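Local coordinates for protein-S-isoprenylcysteine O-methyltransferase (Tribolium castaneum, PDB 5V7P) that methylates the carboxyl group of isoprenylated C-terminal cysteines of proteins, within the endoplasmic reticulum membrane, using S-adenosyl-L-methionine as methyl donor, at residues 140-143 with 144-148; 90-93 with 94-98. All blocks are in the same frame, centred on the assembly; numbering follows the deposited sequence.

Contact 1. Residues 140-143 with 144-148; sequences VEFF and IETYF. With D10 (decane), chain O; D10 (decane), chain I.
The last turns of helix 129-148, which probably spans the membrane, bring two glutamates together, E141 and E145, one turn apart. Their carboxylate planes stand nearly perpendicular, 86° apart. E141 OE2 and E145 OE2 are 2.8 Å apart, a distance at which one acid group probably holds a proton and donates it to the other. CG of E141 is anti to its backbone N (chi1 179°) and CG of E145 anti to its carbonyl carbon (chi1 -75°); with both chains extended beyond CG, the carboxylates reach each other. E141 OE2 also accepts a hydrogen bond from L230 N, and E145 OE1 forms a salt bridge with K153. A glutamine in place of E145 would probably leave K153 without its charge partner and disturb the acid pair. On another side of the helix, F142 CD2 sits over the centre of the F143 ring, 3.8 Å above its plane. F143 CD2 meets decane C8 (chain I) at 3.8 Å. The F148 ring has Y147 CD2 over one face and decane C4 (chain O) over the opposite face, offset toward the rim. The bonds I144 N to V140 O (2.8 Å) and E145 N to E141 O (2.7 Å) are the i to i+4 pattern of an alpha-helix.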
ATOM      1  N   VAL A 140     -16.705  -5.497  11.282  1.00 26.39           N
ATOM      2  CA  VAL A 140     -17.586  -6.360  12.058  1.00 34.78           C
ATOM      3  C   VAL A 140     -17.421  -6.082  13.547  1.00 30.16           C
ATOM      4  O   VAL A 140     -18.402  -6.073  14.300  1.00 25.46           O
ATOM      5  CB  VAL A 140     -17.335  -7.844  11.721  1.00 24.39           C
ATOM      6  CG1 VAL A 140     -17.402  -8.070  10.215  1.00 25.55           C
ATOM      7  CG2 VAL A 140     -16.004  -8.320  12.278  1.00 48.22           C
ATOM      8  N   GLU A 141     -16.188  -5.838  13.996  1.00 29.01           N
ATOM      9  CA  GLU A 141     -15.982  -5.488  15.397  1.00 28.55           C
ATOM     10  C   GLU A 141     -16.785  -4.249  15.760  1.00 27.22           C
ATOM     11  O   GLU A 141     -17.498  -4.230  16.771  1.00 25.64           O
ATOM     12  CB  GLU A 141     -14.499  -5.259  15.692  1.00 26.20           C
ATOM     13  CG  GLU A 141     -14.249  -4.876  17.152  1.00 28.55           C
ATOM     14  CD  GLU A 141     -12.806  -4.560  17.467  1.00 30.55           C
ATOM     15  OE1 GLU A 141     -11.939  -4.762  16.594  1.00 38.27           O
ATOM     16  OE2 GLU A 141     -12.541  -4.101  18.596  1.00 29.00           O
ATOM     17  N   PHE A 142     -16.680  -3.197  14.946  1.00 26.17           N
ATOM     18  CA  PHE A 142     -17.401  -1.965  15.236  1.00 29.83           C
ATOM     19  C   PHE A 142     -18.892  -2.230  15.399  1.00 22.98           C
ATOM     20  O   PHE A 142     -19.489  -1.875  16.421  1.00 19.27           O
ATOM     21  CB  PHE A 142     -17.157  -0.936  14.131  1.00 21.23           C
ATOM     22  CG  PHE A 142     -17.905   0.355  14.336  1.00 25.32           C
ATOM     23  CD1 PHE A 142     -17.353   1.378  15.089  1.00 19.19           C
ATOM     24  CD2 PHE A 142     -19.163   0.540  13.783  1.00 18.08           C
ATOM     25  CE1 PHE A 142     -18.039   2.563  15.285  1.00 23.67           C
ATOM     26  CE2 PHE A 142     -19.852   1.722  13.976  1.00 23.96           C
ATOM     27  CZ  PHE A 142     -19.290   2.735  14.728  1.00 20.95           C
ATOM     28  N   PHE A 143     -19.507  -2.878  14.408  1.00 27.32           N
ATOM     29  CA  PHE A 143     -20.958  -3.025  14.408  1.00 32.78           C
ATOM     30  C   PHE A 143     -21.438  -4.062  15.417  1.00 24.44           C
ATOM     31  O   PHE A 143     -22.536  -3.919  15.963  1.00 35.68           O
ATOM     32  CB  PHE A 143     -21.447  -3.373  13.003  1.00 26.65           C
ATOM     33  CG  PHE A 143     -21.390  -2.214  12.054  1.00 25.41           C
ATOM     34  CD1 PHE A 143     -22.314  -1.186  12.146  1.00 27.78           C
ATOM     35  CD2 PHE A 143     -20.402  -2.135  11.089  1.00 30.74           C
ATOM     36  CE1 PHE A 143     -22.260  -0.109  11.287  1.00 37.57           C
ATOM     37  CE2 PHE A 143     -20.343  -1.062  10.225  1.00 28.90           C
ATOM     38  CZ  PHE A 143     -21.273  -0.045  10.325  1.00 28.54           C
ATOM     39  N   ILE A 144     -20.647  -5.103  15.681  1.00 22.61           N
ATOM     40  CA  ILE A 144     -20.974  -6.008  16.779  1.00 29.77           C
ATOM     41  C   ILE A 144     -20.838  -5.282  18.110  1.00 30.11           C
ATOM     42  O   ILE A 144     -21.706  -5.385  18.985  1.00 28.61           O
ATOM     43  CB  ILE A 144     -20.089  -7.269  16.724  1.00 29.41           C
ATOM     44  CG1 ILE A 144     -20.484  -8.131  15.521  1.00 24.55           C
ATOM     45  CG2 ILE A 144     -20.205  -8.077  18.024  1.00 30.83           C
ATOM     46  CD1 ILE A 144     -19.649  -9.395  15.340  1.00 26.81           C
ATOM     47  N   GLU A 145     -19.750  -4.527  18.280  1.00 28.89           N
ATOM     48  CA  GLU A 145     -19.545  -3.791  19.523  1.00 26.22           C
ATOM     49  C   GLU A 145     -20.547  -2.654  19.667  1.00 29.38           C
ATOM     50  O   GLU A 145     -20.985  -2.345  20.781  1.00 29.59           O
ATOM     51  CB  GLU A 145     -18.118  -3.250  19.589  1.00 22.33           C
ATOM     52  CG  GLU A 145     -17.071  -4.307  19.897  1.00 26.68           C
ATOM     53  CD  GLU A 145     -15.661  -3.760  19.838  1.00 24.88           C
ATOM     54  OE1 GLU A 145     -15.484  -2.621  19.358  1.00 28.77           O
ATOM     55  OE2 GLU A 145     -14.729  -4.468  20.270  1.00 32.04           O
ATOM     56  N   THR A 146     -20.912  -2.008  18.556  1.00 27.43           N
ATOM     57  CA  THR A 146     -21.880  -0.921  18.632  1.00 26.04           C
ATOM     58  C   THR A 146     -23.284  -1.437  18.917  1.00 30.26           C
ATOM     59  O   THR A 146     -24.112  -0.691  19.451  1.00 21.94           O
ATOM     60  CB  THR A 146     -21.860  -0.097  17.338  1.00 29.90           C
ATOM     61  OG1 THR A 146     -22.112   1.277  17.649  1.00 23.76           O
ATOM     62  CG2 THR A 146     -22.904  -0.583  16.327  1.00 30.33           C
ATOM     63  N   TYR A 147     -23.565  -2.698  18.583  1.00 25.04           N
ATOM     64  CA  TYR A 147     -24.859  -3.287  18.900  1.00 32.77           C
ATOM     65  C   TYR A 147     -24.954  -3.634  20.382  1.00 32.75           C
ATOM     66  O   TYR A 147     -25.952  -3.313  21.039  1.00 28.29           O
ATOM     67  CB  TYR A 147     -25.089  -4.527  18.036  1.00 29.79           C
ATOM     68  CG  TYR A 147     -26.389  -5.248  18.315  1.00 36.69           C
ATOM     69  CD1 TYR A 147     -27.600  -4.738  17.864  1.00 26.90           C
ATOM     70  CD2 TYR A 147     -26.405  -6.444  19.019  1.00 40.62           C
ATOM     71  CE1 TYR A 147     -28.789  -5.397  18.113  1.00 38.61           C
ATOM     72  CE2 TYR A 147     -27.588  -7.110  19.274  1.00 32.93           C
ATOM     73  CZ  TYR A 147     -28.777  -6.582  18.818  1.00 36.89           C
ATOM     74  OH  TYR A 147     -29.958  -7.243  19.071  1.00 61.44           O
ATOM     75  N   PHE A 148     -23.920  -4.277  20.929  1.00 27.64           N
ATOM     76  CA  PHE A 148     -23.952  -4.698  22.325  1.00 28.88           C
ATOM     77  C   PHE A 148     -23.550  -3.570  23.269  1.00 35.61           C
ATOM     78  O   PHE A 148     -24.100  -3.457  24.370  1.00 32.40           O
ATOM     79  CB  PHE A 148     -23.036  -5.906  22.530  1.00 37.80           C
ATOM     80  CG  PHE A 148     -23.560  -7.179  21.929  1.00 37.53           C
ATOM     81  CD1 PHE A 148     -24.555  -7.903  22.566  1.00 46.73           C
ATOM     82  CD2 PHE A 148     -23.052  -7.659  20.733  1.00 33.65           C
ATOM     83  CE1 PHE A 148     -25.037  -9.076  22.017  1.00 41.31           C
ATOM     84  CE2 PHE A 148     -23.531  -8.833  20.181  1.00 36.74           C
ATOM     85  CZ  PHE A 148     -24.524  -9.541  20.824  1.00 33.60           C
TER
HETATM   86  C1  D10 O 313     -18.973  -9.282  22.967  1.00 59.72           C
HETATM   87  C2  D10 O 313     -20.483  -9.110  23.129  1.00 54.76           C
HETATM   88  C3  D10 O 313     -20.958  -9.880  24.360  1.00 61.61           C
HETATM   89  C4  D10 O 313     -22.485  -9.894  24.392  1.00 61.01           C
HETATM   90  C5  D10 O 313     -22.971 -10.867  25.467  1.00 61.93           C
HETATM   91  C6  D10 O 313     -24.409 -11.294  25.170  1.00 66.14           C
HETATM   92  C7  D10 O 313     -24.711 -12.635  25.838  1.00 77.24           C
HETATM   93  C8  D10 O 313     -25.809 -13.354  25.057  1.00 77.60           C
HETATM   94  C9  D10 O 313     -25.966 -14.776  25.592  1.00 80.60           C
HETATM   95  C10 D10 O 313     -27.052 -15.499  24.798  1.00 65.80           C
HETATM   96  C3  D10 I 307     -18.991  -6.256   3.691  1.00 42.74           C
HETATM   97  C4  D10 I 307     -19.282  -6.807   5.085  1.00 56.09           C
HETATM   98  C5  D10 I 307     -19.556  -5.656   6.052  1.00 40.79           C
HETATM   99  C6  D10 I 307     -19.850  -6.217   7.442  1.00 47.18           C
HETATM  100  C7  D10 I 307     -20.138  -5.070   8.408  1.00 44.12           C
HETATM  101  C8  D10 I 307     -20.640  -5.636   9.734  1.00 43.75           C

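Contact 2. Residues 90-93 with 94-98. With MPG ([(Z)-octadec-9-enyl] (2R)-2,3-bis(oxidanyl)propanoate), chain S; MPG ([(Z)-octadec-9-enyl] (2R)-2,3-bis(oxidanyl)propanoate), chain B; D10 (decane), chain J.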
ATOM      1  N   GLN A  90     -22.243   7.387  14.182  1.00 26.39           N
ATOM      2  CA  GLN A  90     -21.576   8.501  13.512  1.00 35.14           C
ATOM      3  C   GLN A  90     -20.075   8.280  13.370  1.00 29.02           C
ATOM      4  O   GLN A  90     -19.465   8.764  12.411  1.00 28.71           O
ATOM      5  CB  GLN A  90     -21.844   9.797  14.275  1.00 33.45           C
ATOM      6  CG  GLN A  90     -23.287  10.261  14.194  1.00 39.92           C
ATOM      7  CD  GLN A  90     -23.556  11.481  15.048  1.00 36.05           C
ATOM      8  OE1 GLN A  90     -23.097  11.569  16.186  1.00 38.17           O
ATOM      9  NE2 GLN A  90     -24.302  12.432  14.499  1.00 47.79           N
ATOM     10  N   ILE A  91     -19.468   7.554  14.309  1.00 30.46           N
ATOM     11  CA  ILE A  91     -18.032   7.302  14.253  1.00 25.95           C
ATOM     12  C   ILE A  91     -17.646   6.675  12.919  1.00 26.07           C
ATOM     13  O   ILE A  91     -16.640   7.051  12.305  1.00 21.97           O
ATOM     14  CB  ILE A  91     -17.613   6.407  15.435  1.00 31.85           C
ATOM     15  CG1 ILE A  91     -17.920   7.093  16.771  1.00 48.78           C
ATOM     16  CG2 ILE A  91     -16.150   6.055  15.352  1.00 50.77           C
ATOM     17  CD1 ILE A  91     -17.326   8.476  16.921  1.00 33.56           C
ATOM     18  N   PHE A  92     -18.433   5.705  12.454  1.00 20.79           N
ATOM     19  CA  PHE A  92     -18.066   4.979  11.246  1.00 19.28           C
ATOM     20  C   PHE A  92     -18.016   5.898  10.034  1.00 23.53           C
ATOM     21  O   PHE A  92     -17.231   5.660   9.109  1.00 24.04           O
ATOM     22  CB  PHE A  92     -19.049   3.834  11.012  1.00 27.47           C
ATOM     23  CG  PHE A  92     -18.515   2.754  10.120  1.00 27.33           C
ATOM     24  CD1 PHE A  92     -17.687   1.767  10.626  1.00 18.32           C
ATOM     25  CD2 PHE A  92     -18.838   2.725   8.773  1.00 28.58           C
ATOM     26  CE1 PHE A  92     -17.192   0.772   9.809  1.00 27.70           C
ATOM     27  CE2 PHE A  92     -18.346   1.732   7.950  1.00 30.63           C
ATOM     28  CZ  PHE A  92     -17.522   0.753   8.468  1.00 24.29           C
ATOM     29  N   GLY A  93     -18.832   6.954  10.023  1.00 25.01           N
ATOM     30  CA  GLY A  93     -18.812   7.880   8.903  1.00 23.59           C
ATOM     31  C   GLY A  93     -17.479   8.587   8.750  1.00 22.65           C
ATOM     32  O   GLY A  93     -16.950   8.702   7.642  1.00 17.15           O
ATOM     33  N   GLY A  94     -16.920   9.074   9.860  1.00 22.52           N
ATOM     34  CA  GLY A  94     -15.621   9.724   9.793  1.00 25.97           C
ATOM     35  C   GLY A  94     -14.522   8.774   9.362  1.00 17.68           C
ATOM     36  O   GLY A  94     -13.588   9.165   8.658  1.00 24.37           O
ATOM     37  N   TYR A  95     -14.620   7.510   9.777  1.00 28.70           N
ATOM     38  CA  TYR A  95     -13.651   6.507   9.348  1.00 16.45           C
ATOM     39  C   TYR A  95     -13.711   6.299   7.840  1.00 21.31           C
ATOM     40  O   TYR A  95     -12.676   6.254   7.165  1.00 21.00           O
ATOM     41  CB  TYR A  95     -13.908   5.197  10.093  1.00 19.07           C
ATOM     42  CG  TYR A  95     -13.370   3.970   9.395  1.00 17.02           C
ATOM     43  CD1 TYR A  95     -12.051   3.577   9.559  1.00 18.53           C
ATOM     44  CD2 TYR A  95     -14.186   3.197   8.576  1.00 23.27           C
ATOM     45  CE1 TYR A  95     -11.556   2.455   8.924  1.00 23.93           C
ATOM     46  CE2 TYR A  95     -13.699   2.072   7.936  1.00 21.34           C
ATOM     47  CZ  TYR A  95     -12.382   1.706   8.114  1.00 17.97           C
ATOM     48  OH  TYR A  95     -11.885   0.587   7.484  1.00 29.08           O
ATOM     49  N   MET A  96     -14.921   6.166   7.293  1.00 21.40           N
ATOM     50  CA  MET A  96     -15.065   6.002   5.850  1.00 23.03           C
ATOM     51  C   MET A  96     -14.425   7.161   5.098  1.00 23.73           C
ATOM     52  O   MET A  96     -13.722   6.953   4.102  1.00 22.63           O
ATOM     53  CB  MET A  96     -16.542   5.889   5.479  1.00 22.72           C
ATOM     54  CG  MET A  96     -17.206   4.608   5.943  1.00 21.92           C
ATOM     55  SD  MET A  96     -19.000   4.656   5.768  1.00 23.04           S
ATOM     56  CE  MET A  96     -19.187   5.149   4.056  1.00 29.94           C
ATOM     57  N   SER A  97     -14.657   8.391   5.558  1.00 28.97           N
ATOM     58  CA  SER A  97     -14.127   9.557   4.857  1.00 22.79           C
ATOM     59  C   SER A  97     -12.605   9.601   4.924  1.00 15.29           C
ATOM     60  O   SER A  97     -11.944   9.890   3.919  1.00 12.51           O
ATOM     61  CB  SER A  97     -14.732  10.829   5.444  1.00 17.21           C
ATOM     62  OG  SER A  97     -16.144  10.805   5.343  1.00 22.91           O
ATOM     63  N   VAL A  98     -12.033   9.326   6.099  1.00 17.06           N
ATOM     64  CA  VAL A  98     -10.580   9.277   6.234  1.00 17.82           C
ATOM     65  C   VAL A  98      -9.993   8.260   5.264  1.00 24.63           C
ATOM     66  O   VAL A  98      -8.967   8.510   4.620  1.00 22.24           O
ATOM     67  CB  VAL A  98     -10.200   8.960   7.694  1.00 23.18           C
ATOM     68  CG1 VAL A  98      -8.751   8.489   7.812  1.00 18.38           C
ATOM     69  CG2 VAL A  98     -10.420  10.186   8.571  1.00 29.41           C
TER
HETATM   70  C2  MPG S 317     -19.775  16.695  13.072  1.00 47.29           C
HETATM   71  C3  MPG S 317     -19.120  15.990  11.885  1.00 54.46           C
HETATM   72  C4  MPG S 317     -18.578  17.020  10.896  1.00 46.54           C
HETATM   73  C5  MPG S 317     -17.191  17.477  11.338  1.00 57.37           C
HETATM   74  C6  MPG S 317     -16.153  16.425  10.947  1.00 56.76           C
HETATM   75  C7  MPG S 317     -14.746  16.880  11.344  1.00 55.56           C
HETATM   76  C8  MPG S 317     -14.605  17.070  12.854  1.00 55.28           C
HETATM   77  C9  MPG S 317     -14.954  15.769  13.576  1.00 57.68           C
HETATM   78  C10 MPG S 317     -15.079  15.707  14.885  1.00 50.19           C
HETATM   79  C11 MPG S 317     -14.893  16.918  15.796  1.00 68.88           C
HETATM   80  C12 MPG S 317     -16.260  17.488  16.166  1.00 75.84           C
HETATM   81  C13 MPG S 317     -16.095  18.925  16.658  1.00 80.40           C
HETATM   82  C14 MPG S 317     -15.088  18.960  17.808  1.00 56.47           C
HETATM   83  O1  MPG S 317     -19.281  14.683  14.271  1.00 63.85           O
HETATM   84  C1  MPG S 317     -20.270  15.655  14.078  1.00 47.78           C
HETATM   85  CXD MPG S 317     -18.855  12.301  15.030  1.00 56.31           C
HETATM   86  O2  MPG S 317     -19.497  11.324  15.803  1.00 61.61           O
HETATM   87  C21 MPG S 317     -17.465  12.581  15.599  1.00 59.30           C
HETATM   88  O3  MPG S 317     -17.456  12.303  16.973  1.00 56.52           O
HETATM   89  O4  MPG S 317     -20.676  13.646  15.686  1.00 65.06           O
HETATM   90  CX3 MPG S 317     -19.687  13.583  15.035  1.00 59.74           C
HETATM   91  C2  MPG B 325      -4.970  -3.470   8.245  1.00 59.11           C
HETATM   92  C3  MPG B 325      -3.969  -2.675   9.075  1.00 64.24           C
HETATM   93  C4  MPG B 325      -2.664  -2.460   8.315  1.00 56.78           C
HETATM   94  C5  MPG B 325      -1.822  -1.446   9.056  1.00 56.75           C
HETATM   95  C6  MPG B 325      -0.460  -1.352   8.389  1.00 59.90           C
HETATM   96  C7  MPG B 325      -0.535  -0.802   6.967  1.00 61.23           C
HETATM   97  C8  MPG B 325       0.506  -1.547   6.150  1.00 62.85           C
HETATM   98  C9  MPG B 325       0.767  -0.776   4.859  1.00 57.83           C
HETATM   99  C10 MPG B 325       0.441  -1.223   3.669  1.00 62.80           C
HETATM  100  C11 MPG B 325      -0.236  -2.574   3.430  1.00 60.80           C
HETATM  101  C12 MPG B 325      -1.104  -2.486   2.185  1.00 55.73           C
HETATM  102  C13 MPG B 325      -0.237  -2.364   0.937  1.00 58.70           C
HETATM  103  C14 MPG B 325      -1.089  -1.765  -0.173  1.00 64.76           C
HETATM  104  C15 MPG B 325      -0.350  -1.853  -1.507  1.00 68.36           C
HETATM  105  C16 MPG B 325      -1.242  -2.498  -2.565  1.00 63.50           C
HETATM  106  O1  MPG B 325      -6.463  -1.882   7.306  1.00 73.41           O
HETATM  107  C1  MPG B 325      -5.398  -2.717   6.986  1.00 58.69           C
HETATM  108  CXD MPG B 325      -7.377   0.451   7.177  1.00 51.44           C
HETATM  109  O2  MPG B 325      -7.262   1.482   8.115  1.00 59.22           O
HETATM  110  C21 MPG B 325      -8.705  -0.287   7.405  1.00 64.55           C
HETATM  111  O3  MPG B 325      -9.284   0.128   8.609  1.00 52.90           O
HETATM  112  O4  MPG B 325      -5.104  -0.091   7.468  1.00 70.63           O
HETATM  113  CX3 MPG B 325      -6.205  -0.510   7.332  1.00 73.59           C
HETATM  114  C1  D10 J 308     -19.149  -0.634   5.214  1.00 42.94           C
HETATM  115  C2  D10 J 308     -18.284  -0.351   3.987  1.00 48.06           C
HETATM  116  C3  D10 J 308     -17.109   0.549   4.366  1.00 32.56           C
HETATM  117  C4  D10 J 308     -16.245   0.780   3.127  1.00 38.33           C
HETATM  118  C5  D10 J 308     -15.042   1.651   3.478  1.00 32.30           C
HETATM  119  C6  D10 J 308     -14.143   1.770   2.248  1.00 32.41           C
HETATM  120  C7  D10 J 308     -12.972   2.700   2.549  1.00 38.14           C
HETATM  121  C8  D10 J 308     -11.890   2.521   1.483  1.00 43.42           C
HETATM  122  C9  D10 J 308     -12.406   3.027   0.138  1.00 35.51           C
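M96 and Y95 both pack against the ring of F92, and a bound decane meets the same ring. M96 SD lies 3.6 Å from F92 CD2. It sits 70° off the ring normal, an oblique Met-aromatic contact. The M96 chain bends at its last torsion (chi3 52°), and its CG also rests on F92 CE2. CD2 of Y95 lies over one face of the F92 ring, 4.0 Å above its plane and offset toward the rim; the rings as a whole meet obliquely, with planes at 47°. In both residues CG is anti to the backbone N, which sends the two side chains the same way, side by side. Decane C1 (chain J) reaches F92 CE2 at 3.7 Å.

F92, Y95 and M96 lie in the early turns of helix 90-113, with regular i to i+4 bonds. Y95 N donates to I91 O, and M96 N to F92 O at 3.0 Å. S97 N donates to G93 O at 3.1 Å. The hydroxyl of S97 is hydrogen-bonded to L75 O on helix 59-84, whose V74, L77 and I81 also touch M96. The adjacent glycines G93 and G94 put no side chain on this part of the helix.

At its far end, Y95 OH is hydrogen-bonded to O3 of a monoacylglycerol-like lipid (MPG, chain B), 2.9 Å away, and also to W139 NE1. The lipid oxygen lies at the edge of the Y95 ring, in its plane. A second lipid (MPG, chain S) meets the start of the helix, where its O2 is 3.8 Å from I91 CD1.

Contact 2 comes first along the chain, on helix 90-113, and contact 1 follows on helix 129-148, the next helix. Their centres are about 15 Å apart, on the same side of the chain's centre. The two contacts touch through their aromatic side chains. F143 CE2 lies 3.7 Å from F92 CE1, and F142 CD2 lies 3.7 Å from F92 CD1. F142 CE1 also packs on I91 CB. F92 therefore belongs to the packing between the two helices as well as to its own helix. Contact 1 is near the end of its helix and contact 2 near the start of its own. Both lie away from the annotated S-adenosyl-L-methionine site and form part of the helix bundle, which probably lies in the membrane.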